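Local atomic coordinates of alkaline serine protease (Pseudoalteromonas sp., PDB entry 1Y9Z), a protein that probably hydrolyses peptide bonds in other proteins, as a cold-adapted serine protease of the subtilisin-like family. Residues A[395-400]-A[425-430]; A[21-26]-A[385-390]; A[224-229]-A[342-347]. One frame throughout, in Å; residues are numbered along the deposited sequence.

Contacts 1 and 2 sit on the subtilisin-like alpha/beta domain, with centres about 14 Å apart; contact 3 lies in the inserted beta-barrel domain, its centre about 38 Å from that of contact 1 and 41 Å from that of contact 2. Contact 2 ties the start of strand 25-30 to the loop after helix 368-385, and contact 1 pairs the next two helices, 391-401 and 421-430. The first two meet directly: D429 OD2 is 2.7 Å from H386 NE2, a probable hydrogen bond. Contact 3 falls within the long stretch between the segments of contact 2, so the chain leaves the protease core, builds the barrel and returns.

Contact 1 of 3, residues A[395-400]-A[425-430]; sequences RAALNA and KAYLDE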
loop_
_atom_site.group_PDB
_atom_site.type_symbol
_atom_site.label_atom_id
_atom_site.label_comp_id
_atom_site.label_asym_id
_atom_site.label_seq_id
_atom_site.Cartn_x
_atom_site.Cartn_y
_atom_site.Cartn_z
ATOM N N ARG A 395 -17.869 -5.798 -11.273
ATOM C CA ARG A 395 -16.566 -5.724 -11.925
ATOM C C ARG A 395 -16.646 -4.754 -13.104
ATOM O O ARG A 395 -15.788 -3.889 -13.272
ATOM C CB ARG A 395 -16.155 -7.121 -12.406
ATOM C CG ARG A 395 -14.780 -7.206 -13.048
ATOM C CD ARG A 395 -14.441 -8.654 -13.357
ATOM N NE ARG A 395 -13.179 -8.793 -14.073
ATOM C CZ ARG A 395 -12.697 -9.953 -14.507
ATOM N NH1 ARG A 395 -11.540 -9.992 -15.152
ATOM N NH2 ARG A 395 -13.373 -11.075 -14.290
ATOM N N ALA A 396 -17.694 -4.898 -13.910
ATOM C CA ALA A 396 -17.889 -4.030 -15.066
ATOM C C ALA A 396 -18.063 -2.578 -14.631
ATOM O O ALA A 396 -17.539 -1.663 -15.270
ATOM C CB ALA A 396 -19.108 -4.489 -15.861
ATOM N N ALA A 397 -18.794 -2.369 -13.541
ATOM C CA ALA A 397 -19.028 -1.025 -13.032
ATOM C C ALA A 397 -17.714 -0.362 -12.629
ATOM O O ALA A 397 -17.485 0.811 -12.916
ATOM C CB ALA A 397 -19.976 -1.072 -11.843
ATOM N N LEU A 398 -16.845 -1.117 -11.964
ATOM C CA LEU A 398 -15.561 -0.575 -11.534
ATOM C C LEU A 398 -14.707 -0.174 -12.737
ATOM O O LEU A 398 -14.088 0.889 -12.748
ATOM C CB LEU A 398 -14.812 -1.602 -10.679
ATOM C CG LEU A 398 -15.511 -2.048 -9.389
ATOM C CD1 LEU A 398 -14.679 -3.116 -8.700
ATOM C CD2 LEU A 398 -15.717 -0.853 -8.468
ATOM N N ASN A 399 -14.687 -1.026 -13.756
ATOM C CA ASN A 399 -13.906 -0.756 -14.957
ATOM C C ASN A 399 -14.470 0.409 -15.761
ATOM O O ASN A 399 -13.725 1.253 -16.262
ATOM C CB ASN A 399 -13.864 -2.006 -15.837
ATOM C CG ASN A 399 -13.044 -3.120 -15.225
ATOM O OD1 ASN A 399 -13.205 -4.292 -15.575
ATOM N ND2 ASN A 399 -12.151 -2.760 -14.316
ATOM N N ALA A 400 -15.792 0.455 -15.876
ATOM C CA ALA A 400 -16.452 1.508 -16.637
ATOM C C ALA A 400 -16.317 2.891 -16.011
ATOM O O ALA A 400 -16.411 3.900 -16.711
ATOM C CB ALA A 400 -17.923 1.168 -16.816
ATOM N N LYS A 425 -20.453 3.728 -7.742
ATOM C CA LYS A 425 -21.733 3.689 -7.048
ATOM C C LYS A 425 -22.818 4.340 -7.898
ATOM O O LYS A 425 -23.904 3.788 -8.062
ATOM C CB LYS A 425 -21.638 4.418 -5.707
ATOM C CG LYS A 425 -22.986 4.622 -5.025
ATOM C CD LYS A 425 -22.864 5.534 -3.816
ATOM C CE LYS A 425 -24.230 5.855 -3.227
ATOM N NZ LYS A 425 -25.119 6.556 -4.194
ATOM N N ALA A 426 -22.515 5.521 -8.429
ATOM C CA ALA A 426 -23.465 6.256 -9.262
ATOM C C ALA A 426 -23.880 5.422 -10.471
ATOM O O ALA A 426 -25.027 5.478 -10.917
ATOM C CB ALA A 426 -22.845 7.572 -9.716
ATOM N N TYR A 427 -22.932 4.653 -10.995
ATOM C CA TYR A 427 -23.162 3.789 -12.147
ATOM C C TYR A 427 -24.236 2.760 -11.798
ATOM O O TYR A 427 -25.240 2.626 -12.499
ATOM C CB TYR A 427 -21.857 3.074 -12.507
ATOM C CG TYR A 427 -21.882 2.259 -13.782
ATOM C CD1 TYR A 427 -21.681 2.862 -15.023
ATOM C CD2 TYR A 427 -22.051 0.875 -13.742
ATOM C CE1 TYR A 427 -21.640 2.104 -16.194
ATOM C CE2 TYR A 427 -22.013 0.109 -14.906
ATOM C CZ TYR A 427 -21.805 0.730 -16.127
ATOM O OH TYR A 427 -21.744 -0.025 -17.276
ATOM N N LEU A 428 -24.017 2.042 -10.702
ATOM C CA LEU A 428 -24.953 1.021 -10.255
ATOM C C LEU A 428 -26.267 1.619 -9.758
ATOM O O LEU A 428 -27.290 0.936 -9.719
ATOM C CB LEU A 428 -24.305 0.163 -9.162
ATOM C CG LEU A 428 -23.111 -0.678 -9.629
ATOM C CD1 LEU A 428 -22.494 -1.400 -8.442
ATOM C CD2 LEU A 428 -23.566 -1.675 -10.684
ATOM N N ASP A 429 -26.236 2.895 -9.379
ATOM C CA ASP A 429 -27.437 3.579 -8.911
ATOM C C ASP A 429 -28.465 3.628 -10.034
ATOM O O ASP A 429 -29.671 3.633 -9.786
ATOM C CB ASP A 429 -27.104 5.004 -8.459
ATOM C CG ASP A 429 -26.609 5.065 -7.026
ATOM O OD1 ASP A 429 -26.141 6.144 -6.607
ATOM O OD2 ASP A 429 -26.696 4.039 -6.317
ATOM N N GLU A 430 -27.979 3.674 -11.270
ATOM C CA GLU A 430 -28.856 3.708 -12.435
ATOM C C GLU A 430 -29.456 2.320 -12.633
ATOM O O GLU A 430 -30.665 2.172 -12.802
ATOM C CB GLU A 430 -28.069 4.126 -13.677
ATOM C CG GLU A 430 -27.491 5.530 -13.596
ATOM C CD GLU A 430 -28.562 6.589 -13.420
ATOM O OE1 GLU A 430 -29.444 6.695 -14.298
ATOM O OE2 GLU A 430 -28.521 7.316 -12.405
#
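A397 and Y427 bring two helices together at the C-terminal end of the subtilisin-like alpha/beta domain, where helices 391-401 and 421-430 form a helix-helix pair. Their local axes approach to 9.3 Å, and the N-to-C directions make an angle of 127°, well away from a strictly antiparallel pairing. Two alanines a turn apart, A397 and A400, offer a low surface, and the larger side chains of Y427 and L428 fill in against it.

All the contact across the pair is apolar. With CG anti to the backbone N (chi1 -173°), the Y427 ring reaches out to the other helix and meets both methyls obliquely. Its two long sides are shared out: CD2 comes to 3.4 Å from A397 CB, while CE1 on the other side of the ring is 3.9 Å from A400 CB. Next to it, L428 sends one branch of its fork forward, CD2 standing 3.8 Å from A397 CB, so the methyl of A397 meets both the tyrosine ring and the leucine branch. L428 also leans on V382 of helix 368-385 and on H386, which seats the pair against the body of the domain, and Y427 touches P435 near the end of the modelled chain.

The charged groups take no part across the pair and bond elsewhere. R395 forms a salt bridge with E197, one of the residues of a sodium site, and its NH2 also binds the carbonyl of D172. On the partner helix, K425 and D429 are one turn apart and form an intrahelical salt bridge: K425 NZ lies 2.7 Å from D429 OD1 and takes the syn lone pair, on the side of the other carboxylate oxygen.

Contact 2 of 3, residues A[21-26]-A[385-390]; sequences AGNRTI and YHPECS
The guanidinium of R24 carries P387 on one face: the ring carbon CB sits 3.7 Å above the plane, displaced toward the rim, and P387 CB is 3.8 Å from R24 NH1. The side chains of R24 and P387 cross at about a right angle. R24 also makes a cation-pi contact with W383 of helix 368-385. NE bonds back to the carbonyl of its own neighbour, R24 NE to N23 O measuring 2.8 Å, with that oxygen tilted out of the guanidinium plane. The donor stands above the carbonyl plane, 49° out of it, and a weak second bond comes from NH1 to the same oxygen. Bends at chi2 (-68°) and chi3 (78°) fold the arginine chain back far enough for this grip, which should limit rotation of the guanidinium. Beside it, the end of the N23 side chain rests against P387 CB and CG.

In fold terms, a short 3-10 turn, 21-23, leads into strand 25-30 of the parallel subtilisin sheet, and its tip meets the loop that follows helix 368-385. P387 occupies the second position of a type I beta turn running from H386 to C389, closed by a backbone bond from C389 N to H386 O. Within the turn H386 ND1 donates to E388 OE1 at 3.2 Å, onto the syn lone pair; C389 ties it to C432 by a disulfide. S390 then stands at the N-cap of helix 391-401, its OG bonded to Q393 N.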
loop_
_atom_site.group_PDB
_atom_site.type_symbol
_atom_site.label_atom_id
_atom_site.label_comp_id
_atom_site.label_asym_id
_atom_site.label_seq_id
_atom_site.Cartn_x
_atom_site.Cartn_y
_atom_site.Cartn_z
ATOM N N ALA A 21 -22.493 -2.223 4.599
ATOM C CA ALA A 21 -21.487 -3.238 4.291
ATOM C C ALA A 21 -21.703 -4.555 5.031
ATOM O O ALA A 21 -21.043 -5.553 4.735
ATOM C CB ALA A 21 -20.094 -2.695 4.577
ATOM N N GLY A 22 -22.624 -4.559 5.988
ATOM C CA GLY A 22 -22.909 -5.774 6.725
ATOM C C GLY A 22 -23.568 -6.810 5.831
ATOM O O GLY A 22 -23.679 -7.980 6.207
ATOM N N ASN A 23 -24.014 -6.395 4.648
ATOM C CA ASN A 23 -24.643 -7.342 3.736
ATOM C C ASN A 23 -23.616 -7.989 2.811
ATOM O O ASN A 23 -23.959 -8.826 1.977
ATOM C CB ASN A 23 -25.783 -6.669 2.939
ATOM C CG ASN A 23 -25.302 -5.603 1.960
ATOM O OD1 ASN A 23 -26.031 -4.647 1.668
ATOM N ND2 ASN A 23 -24.102 -5.770 1.426
ATOM N N ARG A 24 -22.350 -7.607 2.984
ATOM C CA ARG A 24 -21.247 -8.144 2.187
ATOM C C ARG A 24 -20.208 -8.827 3.080
ATOM O O ARG A 24 -20.087 -8.521 4.267
ATOM C CB ARG A 24 -20.520 -7.026 1.422
ATOM C CG ARG A 24 -21.342 -6.225 0.420
ATOM C CD ARG A 24 -21.762 -7.057 -0.779
ATOM N NE ARG A 24 -22.890 -7.926 -0.468
ATOM C CZ ARG A 24 -23.355 -8.867 -1.281
ATOM N NH1 ARG A 24 -24.390 -9.610 -0.914
ATOM N NH2 ARG A 24 -22.783 -9.072 -2.460
ATOM N N THR A 25 -19.463 -9.755 2.493
ATOM C CA THR A 25 -18.398 -10.441 3.211
ATOM C C THR A 25 -17.176 -10.489 2.306
ATOM O O THR A 25 -17.258 -10.950 1.165
ATOM C CB THR A 25 -18.775 -11.889 3.597
ATOM O OG1 THR A 25 -19.850 -11.870 4.543
ATOM C CG2 THR A 25 -17.580 -12.598 4.228
ATOM N N ILE A 26 -16.054 -9.980 2.803
ATOM C CA ILE A 26 -14.817 -10.002 2.036
ATOM C C ILE A 26 -13.836 -10.929 2.743
ATOM O O ILE A 26 -13.645 -10.840 3.955
ATOM C CB ILE A 26 -14.199 -8.584 1.882
ATOM C CG1 ILE A 26 -12.851 -8.685 1.163
ATOM C CG2 ILE A 26 -14.040 -7.913 3.242
ATOM C CD1 ILE A 26 -12.319 -7.363 0.653
ATOM N N TYR A 385 -24.103 -1.180 -1.600
ATOM C CA TYR A 385 -25.211 -0.294 -1.953
ATOM C C TYR A 385 -26.165 -0.996 -2.915
ATOM O O TYR A 385 -27.330 -0.613 -3.038
ATOM C CB TYR A 385 -24.711 0.988 -2.625
ATOM C CG TYR A 385 -24.135 2.041 -1.700
ATOM C CD1 TYR A 385 -22.806 1.988 -1.281
ATOM C CD2 TYR A 385 -24.912 3.123 -1.282
ATOM C CE1 TYR A 385 -22.260 2.991 -0.478
ATOM C CE2 TYR A 385 -24.378 4.130 -0.477
ATOM C CZ TYR A 385 -23.054 4.061 -0.081
ATOM O OH TYR A 385 -22.521 5.069 0.694
ATOM N N HIS A 386 -25.663 -2.020 -3.599
ATOM C CA HIS A 386 -26.462 -2.765 -4.566
ATOM C C HIS A 386 -26.128 -4.252 -4.541
ATOM O O HIS A 386 -25.605 -4.795 -5.513
ATOM C CB HIS A 386 -26.219 -2.212 -5.970
ATOM C CG HIS A 386 -26.652 -0.790 -6.138
ATOM N ND1 HIS A 386 -27.979 -0.419 -6.195
ATOM C CD2 HIS A 386 -25.937 0.356 -6.232
ATOM C CE1 HIS A 386 -28.062 0.893 -6.320
ATOM N NE2 HIS A 386 -26.838 1.387 -6.345
ATOM N N PRO A 387 -26.442 -4.931 -3.428
ATOM C CA PRO A 387 -26.168 -6.361 -3.278
ATOM C C PRO A 387 -26.927 -7.256 -4.252
ATOM O O PRO A 387 -26.634 -8.448 -4.362
ATOM C CB PRO A 387 -26.546 -6.628 -1.825
ATOM C CG PRO A 387 -27.661 -5.657 -1.594
ATOM C CD PRO A 387 -27.122 -4.402 -2.233
ATOM N N GLU A 388 -27.897 -6.686 -4.960
ATOM C CA GLU A 388 -28.677 -7.465 -5.913
ATOM C C GLU A 388 -27.905 -7.701 -7.208
ATOM O O GLU A 388 -28.213 -8.625 -7.960
ATOM C CB GLU A 388 -30.013 -6.772 -6.222
ATOM C CG GLU A 388 -29.916 -5.499 -7.059
ATOM C CD GLU A 388 -29.513 -4.276 -6.256
ATOM O OE1 GLU A 388 -29.383 -3.190 -6.862
ATOM O OE2 GLU A 388 -29.333 -4.395 -5.026
ATOM N N CYS A 389 -26.897 -6.871 -7.464
ATOM C CA CYS A 389 -26.094 -7.012 -8.673
ATOM C C CYS A 389 -25.090 -8.156 -8.515
ATOM O O CYS A 389 -24.706 -8.504 -7.399
ATOM C CB CYS A 389 -25.357 -5.706 -8.977
ATOM S SG CYS A 389 -26.423 -4.234 -9.162
ATOM N N SER A 390 -24.671 -8.741 -9.632
ATOM C CA SER A 390 -23.726 -9.856 -9.599
ATOM C C SER A 390 -22.276 -9.388 -9.567
ATOM O O SER A 390 -21.984 -8.217 -9.805
ATOM C CB SER A 390 -23.922 -10.755 -10.819
ATOM O OG SER A 390 -23.468 -10.110 -11.996
#

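Contact 3 of 3, residues A[224-229]-A[342-347]; sequences QSYFSN and LALKAK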
loop_
_atom_site.group_PDB
_atom_site.type_symbol
_atom_site.label_atom_id
_atom_site.label_comp_id
_atom_site.label_asym_id
_atom_site.label_seq_id
_atom_site.Cartn_x
_atom_site.Cartn_y
_atom_site.Cartn_z
ATOM N N GLN A 224 4.115 21.955 15.298
ATOM C CA GLN A 224 3.160 21.276 14.426
ATOM C C GLN A 224 3.834 20.147 13.651
ATOM O O GLN A 224 5.013 20.234 13.309
ATOM C CB GLN A 224 2.521 22.276 13.459
ATOM C CG GLN A 224 1.669 23.337 14.146
ATOM C CD GLN A 224 0.445 22.760 14.841
ATOM O OE1 GLN A 224 -0.289 23.476 15.522
ATOM N NE2 GLN A 224 0.217 21.463 14.665
ATOM N N SER A 225 3.072 19.092 13.374
ATOM C CA SER A 225 3.592 17.924 12.670
ATOM C C SER A 225 3.162 17.785 11.210
ATOM O O SER A 225 2.047 18.149 10.838
ATOM C CB SER A 225 3.193 16.659 13.433
ATOM O OG SER A 225 3.449 15.495 12.669
ATOM N N TYR A 226 4.063 17.242 10.396
ATOM C CA TYR A 226 3.812 17.018 8.973
ATOM C C TYR A 226 3.430 15.561 8.722
ATOM O O TYR A 226 3.347 15.120 7.575
ATOM C CB TYR A 226 5.067 17.340 8.158
ATOM C CG TYR A 226 5.353 18.814 7.986
ATOM C CD1 TYR A 226 4.671 19.569 7.033
ATOM C CD2 TYR A 226 6.319 19.451 8.761
ATOM C CE1 TYR A 226 4.948 20.924 6.853
ATOM C CE2 TYR A 226 6.603 20.807 8.593
ATOM C CZ TYR A 226 5.914 21.534 7.635
ATOM O OH TYR A 226 6.201 22.870 7.454
ATOM N N PHE A 227 3.196 14.817 9.799
ATOM C CA PHE A 227 2.846 13.405 9.692
ATOM C C PHE A 227 1.741 13.111 8.684
ATOM O O PHE A 227 1.877 12.208 7.857
ATOM C CB PHE A 227 2.421 12.859 11.057
ATOM C CG PHE A 227 2.230 11.368 11.076
ATOM C CD1 PHE A 227 3.290 10.522 11.382
ATOM C CD2 PHE A 227 0.994 10.807 10.766
ATOM C CE1 PHE A 227 3.121 9.139 11.382
ATOM C CE2 PHE A 227 0.815 9.424 10.763
ATOM C CZ PHE A 227 1.881 8.589 11.072
ATOM N N SER A 228 0.649 13.866 8.757
ATOM C CA SER A 228 -0.486 13.656 7.860
ATOM C C SER A 228 -0.183 13.979 6.396
ATOM O O SER A 228 -0.941 13.598 5.505
ATOM C CB SER A 228 -1.695 14.475 8.327
ATOM O OG SER A 228 -1.453 15.864 8.217
ATOM N N ASN A 229 0.916 14.686 6.151
ATOM C CA ASN A 229 1.306 15.023 4.783
ATOM C C ASN A 229 1.961 13.802 4.156
ATOM O O ASN A 229 1.996 13.654 2.932
ATOM C CB ASN A 229 2.308 16.180 4.772
ATOM C CG ASN A 229 1.680 17.503 5.150
ATOM O OD1 ASN A 229 1.194 17.679 6.264
ATOM N ND2 ASN A 229 1.692 18.447 4.216
ATOM N N LEU A 342 8.296 21.523 -1.122
ATOM C CA LEU A 342 8.238 22.925 -1.519
ATOM C C LEU A 342 7.675 23.777 -0.387
ATOM O O LEU A 342 8.066 24.932 -0.214
ATOM C CB LEU A 342 7.380 23.090 -2.777
ATOM C CG LEU A 342 7.902 22.409 -4.045
ATOM C CD1 LEU A 342 6.964 22.712 -5.203
ATOM C CD2 LEU A 342 9.308 22.897 -4.361
ATOM N N ALA A 343 6.758 23.203 0.383
ATOM C CA ALA A 343 6.156 23.915 1.502
ATOM C C ALA A 343 7.213 24.145 2.576
ATOM O O ALA A 343 7.228 25.184 3.237
ATOM C CB ALA A 343 4.990 23.114 2.071
ATOM N N LEU A 344 8.101 23.169 2.740
ATOM C CA LEU A 344 9.168 23.265 3.728
ATOM C C LEU A 344 10.157 24.372 3.378
ATOM O O LEU A 344 10.866 24.874 4.250
ATOM C CB LEU A 344 9.899 21.923 3.847
ATOM C CG LEU A 344 9.114 20.810 4.547
ATOM C CD1 LEU A 344 9.844 19.484 4.397
ATOM C CD2 LEU A 344 8.931 21.165 6.020
ATOM N N LYS A 345 10.204 24.751 2.103
ATOM C CA LYS A 345 11.103 25.810 1.654
ATOM C C LYS A 345 10.801 27.113 2.385
ATOM O O LYS A 345 11.707 27.892 2.690
ATOM C CB LYS A 345 10.956 26.043 0.148
ATOM C CG LYS A 345 11.627 25.005 -0.732
ATOM C CD LYS A 345 11.380 25.316 -2.205
ATOM C CE LYS A 345 12.182 24.404 -3.118
ATOM N NZ LYS A 345 13.645 24.633 -2.984
ATOM N N ALA A 346 9.522 27.345 2.657
ATOM C CA ALA A 346 9.086 28.555 3.341
ATOM C C ALA A 346 9.457 28.553 4.820
ATOM O O ALA A 346 9.399 29.592 5.481
ATOM C CB ALA A 346 7.582 28.723 3.183
ATOM N N LYS A 347 9.840 27.390 5.337
ATOM C CA LYS A 347 10.202 27.265 6.744
ATOM C C LYS A 347 11.708 27.212 6.978
ATOM O O LYS A 347 12.159 26.958 8.095
ATOM C CB LYS A 347 9.547 26.018 7.341
ATOM C CG LYS A 347 8.035 25.981 7.187
ATOM C CD LYS A 347 7.380 27.205 7.815
ATOM C CE LYS A 347 5.875 27.190 7.613
ATOM N NZ LYS A 347 5.223 28.396 8.192
#
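Y226 leans across to helix 338-345, where its ring meets L344, and its hydroxyl goes on to K347, which follows the helix. CB leaves the backbone toward the helix; with CG anti to the carbonyl carbon (chi1 -75°), the ring swings off the CB direction to run up to L344. CD2 is the first ring atom to come near the methyl CD2 of L344, at 4.2 Å. Further out the approach tightens: Y226 CE2 is 3.5 Å and Y226 CZ 3.4 Å from L344 CD2, the methyl sitting obliquely to the ring. Past CZ, the hydroxyl oxygen still touches that methyl and also reaches K347, with Y226 OH 3.6 Å from K347 CG, the start of an aliphatic chain bent at chi2.

This is the inserted beta-barrel domain. Strands 214-221 and 224-225 pair antiparallel as a hairpin, and Y226, just past the second strand, fills the gap between the hairpin and the helix. Its ring also packs on I219 and I221, and L344 touches I221 as well, so the same strand supports both partners.

A serine in place of Y226 would probably leave the L344 methyl without its aromatic partner and open a gap between the hairpin and the helix. The turn that places Y226 is an ST turn: S225 OG accepts from F227 N at 3.0 Å, with an N-H...O angle of 163°, and S225 OG is also hydrogen-bonded to D218.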